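Local coordinates for protein putative NADPH:quinone reductase (Bacillus thuringiensis, PDB 3GMS) that probably reduces quinones with NADPH, as a putative quinone oxidoreductase of the medium-chain dehydrogenase/reductase type, at residues A[63-75]-A[86-100]. Numbering follows the deposited sequence.
Sequences PNIPGYEGVGIVE and IGKRVLPLRGEGTWQ
The indole of W99 carries the proline-glycine step P66-G67 over one of its faces: P66 CB sits above the six-membered ring, 4.0 Å from its centroid, and G67 CA above the five-membered ring, both as CH-pi contacts. At the ring's nitrogen edge, NE1 gives a weak hydrogen bond to a water that also accepts from E69 N. The backbone N of W99 donates to P66 O at 2.9 Å, nearly in line with the carbonyl. One residue earlier, T98 binds the 67-69 backbone twice. Its N reaches G67 O from above the carbonyl plane, while chi1 of 63° sets OG1 between its own N and carbonyl carbon, where it donates to E69 O at 2.8 Å. Beside this, Q100 donates NE2 to G97 O and accepts from K25 NZ at OE1; the I65 side chain crosses it at about a right angle, CD1 3.6 Å from NE2. From V71 on, the chain pairs with strand 89-92 and the turn before it: G72 and V90 form an antiparallel hydrogen-bonded pair, V74 N donates to K88 O and G87 N to V74 O, with V74 CG2 3.7 Å from V90 CG1. Strand 34-43 flanks this antiparallel beta hairpin in the mixed sheet of the GroES-like domain.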
# COMPACT_ATOMS: atom_id res chain seq x y z
N PRO A 63 -22.31 5.74 -7.04
CA PRO A 63 -21.03 5.84 -7.71
C PRO A 63 -19.92 6.06 -6.68
O PRO A 63 -20.20 6.43 -5.52
CB PRO A 63 -21.19 7.07 -8.58
CG PRO A 63 -22.12 7.99 -7.77
CD PRO A 63 -23.04 7.03 -7.04
N ASN A 64 -18.67 5.87 -7.10
CA ASN A 64 -17.57 6.01 -6.15
C ASN A 64 -16.41 6.76 -6.78
O ASN A 64 -16.21 6.67 -8.01
CB ASN A 64 -17.13 4.62 -5.72
CG ASN A 64 -15.89 4.65 -4.84
OD1 ASN A 64 -14.76 4.38 -5.31
ND2 ASN A 64 -16.09 5.02 -3.57
N ILE A 65 -15.65 7.48 -5.96
CA ILE A 65 -14.43 8.18 -6.42
C ILE A 65 -13.22 7.32 -6.02
O ILE A 65 -13.04 7.05 -4.85
CB ILE A 65 -14.31 9.59 -5.84
CG1 ILE A 65 -15.51 10.45 -6.27
CG2 ILE A 65 -13.03 10.28 -6.34
CD1 ILE A 65 -15.70 11.74 -5.46
N PRO A 66 -12.41 6.86 -6.99
CA PRO A 66 -11.30 6.00 -6.53
C PRO A 66 -10.14 6.77 -5.85
O PRO A 66 -10.06 8.00 -5.93
CB PRO A 66 -10.73 5.39 -7.81
CG PRO A 66 -11.54 5.87 -8.93
CD PRO A 66 -12.48 6.95 -8.47
N GLY A 67 -9.20 6.01 -5.28
CA GLY A 67 -7.99 6.60 -4.71
C GLY A 67 -7.97 6.64 -3.19
O GLY A 67 -8.83 7.23 -2.52
N TYR A 68 -6.96 5.99 -2.64
CA TYR A 68 -6.82 5.94 -1.17
C TYR A 68 -5.80 6.88 -0.64
O TYR A 68 -5.74 7.11 0.59
CB TYR A 68 -6.50 4.52 -0.66
CG TYR A 68 -7.69 3.62 -0.75
CD1 TYR A 68 -8.72 3.70 0.18
CD2 TYR A 68 -7.84 2.75 -1.83
CE1 TYR A 68 -9.84 2.87 0.11
CE2 TYR A 68 -8.96 1.90 -1.91
CZ TYR A 68 -9.95 1.98 -0.95
OH TYR A 68 -11.08 1.19 -1.03
N GLU A 69 -4.93 7.39 -1.50
CA GLU A 69 -3.88 8.27 -0.95
C GLU A 69 -3.46 9.43 -1.86
O GLU A 69 -3.92 9.56 -3.00
CB GLU A 69 -2.69 7.46 -0.42
CG GLU A 69 -1.83 6.86 -1.46
CD GLU A 69 -0.59 6.16 -0.88
OE1 GLU A 69 -0.33 5.05 -1.34
OE2 GLU A 69 0.14 6.70 -0.01
N GLY A 70 -2.58 10.27 -1.34
CA GLY A 70 -2.09 11.45 -2.05
C GLY A 70 -1.89 12.62 -1.09
O GLY A 70 -2.24 12.53 0.10
N VAL A 71 -1.37 13.72 -1.63
CA VAL A 71 -1.01 14.87 -0.81
C VAL A 71 -1.68 16.10 -1.42
O VAL A 71 -1.88 16.17 -2.64
CB VAL A 71 0.51 15.04 -0.80
CG1 VAL A 71 1.03 15.33 -2.21
CG2 VAL A 71 0.95 16.13 0.18
N GLY A 72 -2.03 17.07 -0.57
CA GLY A 72 -2.61 18.33 -1.07
C GLY A 72 -2.44 19.43 -0.03
O GLY A 72 -1.76 19.23 0.99
N ILE A 73 -3.07 20.58 -0.31
CA ILE A 73 -2.99 21.78 0.54
C ILE A 73 -4.35 22.07 1.14
O ILE A 73 -5.33 22.13 0.42
CB ILE A 73 -2.58 23.03 -0.30
CG1 ILE A 73 -1.24 22.80 -0.98
CG2 ILE A 73 -2.59 24.32 0.58
CD1 ILE A 73 -0.14 22.57 0.00
N VAL A 74 -4.40 22.26 2.46
CA VAL A 74 -5.65 22.57 3.12
C VAL A 74 -6.07 23.96 2.67
O VAL A 74 -5.27 24.89 2.77
CB VAL A 74 -5.48 22.61 4.65
CG1 VAL A 74 -6.80 22.99 5.36
CG2 VAL A 74 -4.96 21.28 5.20
N GLU A 75 -7.30 24.05 2.17
CA GLU A 75 -7.90 25.32 1.68
C GLU A 75 -8.92 25.88 2.66
O GLU A 75 -9.15 27.11 2.70
CB GLU A 75 -8.62 25.10 0.35
CG GLU A 75 -7.75 24.68 -0.79
CD GLU A 75 -7.10 25.83 -1.50
OE1 GLU A 75 -6.21 26.49 -0.91
OE2 GLU A 75 -7.46 26.06 -2.68
N ILE A 86 -5.09 25.80 7.63
CA ILE A 86 -5.21 26.29 6.26
C ILE A 86 -3.84 26.64 5.69
O ILE A 86 -3.04 27.29 6.36
CB ILE A 86 -6.21 27.47 6.14
CG1 ILE A 86 -7.63 26.95 6.43
CG2 ILE A 86 -6.14 28.08 4.75
CD1 ILE A 86 -8.61 28.02 6.78
N GLY A 87 -3.55 26.19 4.47
CA GLY A 87 -2.25 26.44 3.88
C GLY A 87 -1.24 25.32 4.06
O GLY A 87 -0.23 25.30 3.37
N LYS A 88 -1.50 24.39 4.99
CA LYS A 88 -0.56 23.29 5.31
C LYS A 88 -0.65 22.18 4.26
O LYS A 88 -1.72 21.94 3.75
CB LYS A 88 -0.86 22.69 6.69
CG LYS A 88 -0.55 23.59 7.92
CD LYS A 88 0.94 23.66 8.24
CE LYS A 88 1.18 24.42 9.56
NZ LYS A 88 0.56 25.77 9.51
N ARG A 89 0.48 21.53 3.95
CA ARG A 89 0.49 20.32 3.10
C ARG A 89 0.21 19.10 3.98
O ARG A 89 0.85 18.91 5.01
CB ARG A 89 1.86 20.14 2.40
CG ARG A 89 1.76 20.15 0.86
CD ARG A 89 3.06 19.79 0.07
NE ARG A 89 4.21 19.90 0.93
CZ ARG A 89 5.19 19.02 0.98
NH1 ARG A 89 6.14 19.17 1.86
NH2 ARG A 89 5.19 17.96 0.17
N VAL A 90 -0.74 18.28 3.54
CA VAL A 90 -1.27 17.18 4.34
C VAL A 90 -1.64 15.98 3.46
O VAL A 90 -1.90 16.15 2.26
CB VAL A 90 -2.58 17.59 5.10
CG1 VAL A 90 -2.32 18.84 5.99
CG2 VAL A 90 -3.74 17.81 4.20
N LEU A 91 -1.70 14.80 4.08
CA LEU A 91 -2.40 13.67 3.44
C LEU A 91 -3.84 13.62 3.96
O LEU A 91 -4.04 13.39 5.16
CB LEU A 91 -1.70 12.33 3.74
CG LEU A 91 -0.17 12.32 3.64
CD1 LEU A 91 0.36 10.92 4.05
CD2 LEU A 91 0.36 12.76 2.25
N PRO A 92 -4.82 13.85 3.09
CA PRO A 92 -6.20 13.79 3.63
C PRO A 92 -6.80 12.36 3.54
O PRO A 92 -7.49 12.02 2.57
CB PRO A 92 -6.94 14.76 2.75
CG PRO A 92 -6.24 14.68 1.39
CD PRO A 92 -4.79 14.36 1.68
N LEU A 93 -6.50 11.53 4.52
CA LEU A 93 -6.75 10.08 4.39
C LEU A 93 -8.04 9.68 5.09
O LEU A 93 -8.58 10.47 5.87
CB LEU A 93 -5.55 9.29 4.93
CG LEU A 93 -4.17 9.70 4.38
CD1 LEU A 93 -3.02 8.93 5.04
CD2 LEU A 93 -4.13 9.49 2.84
N ARG A 94 -8.56 8.50 4.77
CA ARG A 94 -9.74 7.88 5.43
C ARG A 94 -10.97 8.75 5.32
O ARG A 94 -11.80 8.80 6.26
CB ARG A 94 -9.41 7.56 6.90
CG ARG A 94 -8.22 6.65 7.06
CD ARG A 94 -7.78 6.36 8.51
NE ARG A 94 -8.87 5.81 9.33
CZ ARG A 94 -8.70 5.47 10.61
NH1 ARG A 94 -7.48 5.56 11.15
NH2 ARG A 94 -9.73 5.04 11.33
N GLY A 95 -11.10 9.44 4.20
CA GLY A 95 -12.27 10.27 3.91
C GLY A 95 -12.69 9.95 2.50
O GLY A 95 -12.86 8.76 2.13
N GLU A 96 -12.87 10.99 1.70
CA GLU A 96 -13.30 10.81 0.32
C GLU A 96 -12.22 10.22 -0.57
O GLU A 96 -11.03 10.30 -0.27
CB GLU A 96 -13.75 12.13 -0.29
CG GLU A 96 -14.97 12.69 0.43
CD GLU A 96 -15.35 14.04 -0.10
OE1 GLU A 96 -14.45 14.84 -0.43
OE2 GLU A 96 -16.58 14.29 -0.17
N GLY A 97 -12.65 9.69 -1.72
CA GLY A 97 -11.71 9.26 -2.75
C GLY A 97 -10.77 10.35 -3.17
O GLY A 97 -11.16 11.52 -3.29
N THR A 98 -9.53 9.99 -3.43
CA THR A 98 -8.55 11.05 -3.66
C THR A 98 -8.38 11.45 -5.09
O THR A 98 -7.69 12.44 -5.37
CB THR A 98 -7.17 10.70 -3.08
OG1 THR A 98 -6.66 9.54 -3.76
CG2 THR A 98 -7.21 10.46 -1.53
N TRP A 99 -8.93 10.69 -6.04
CA TRP A 99 -8.72 11.07 -7.41
C TRP A 99 -9.72 12.14 -7.83
O TRP A 99 -10.59 11.90 -8.69
CB TRP A 99 -8.86 9.88 -8.33
CG TRP A 99 -7.78 8.83 -8.11
CD1 TRP A 99 -6.81 8.80 -7.15
CD2 TRP A 99 -7.63 7.64 -8.90
NE1 TRP A 99 -6.01 7.63 -7.32
CE2 TRP A 99 -6.51 6.93 -8.39
CE3 TRP A 99 -8.31 7.13 -10.01
CZ2 TRP A 99 -6.09 5.71 -8.94
CZ3 TRP A 99 -7.89 5.91 -10.55
CH2 TRP A 99 -6.79 5.23 -10.02
N GLN A 100 -9.60 13.28 -7.18
CA GLN A 100 -10.46 14.42 -7.48
C GLN A 100 -9.74 15.68 -7.08
O GLN A 100 -8.71 15.64 -6.40
CB GLN A 100 -11.82 14.30 -6.75
CG GLN A 100 -11.75 14.31 -5.26
CD GLN A 100 -13.14 14.26 -4.61
OE1 GLN A 100 -14.09 14.91 -5.09
NE2 GLN A 100 -13.27 13.48 -3.53
O HOH W 1 -9.76 7.85 0.22
O HOH W 2 -7.89 7.20 2.26
O HOH W 3 -4.35 6.72 -4.61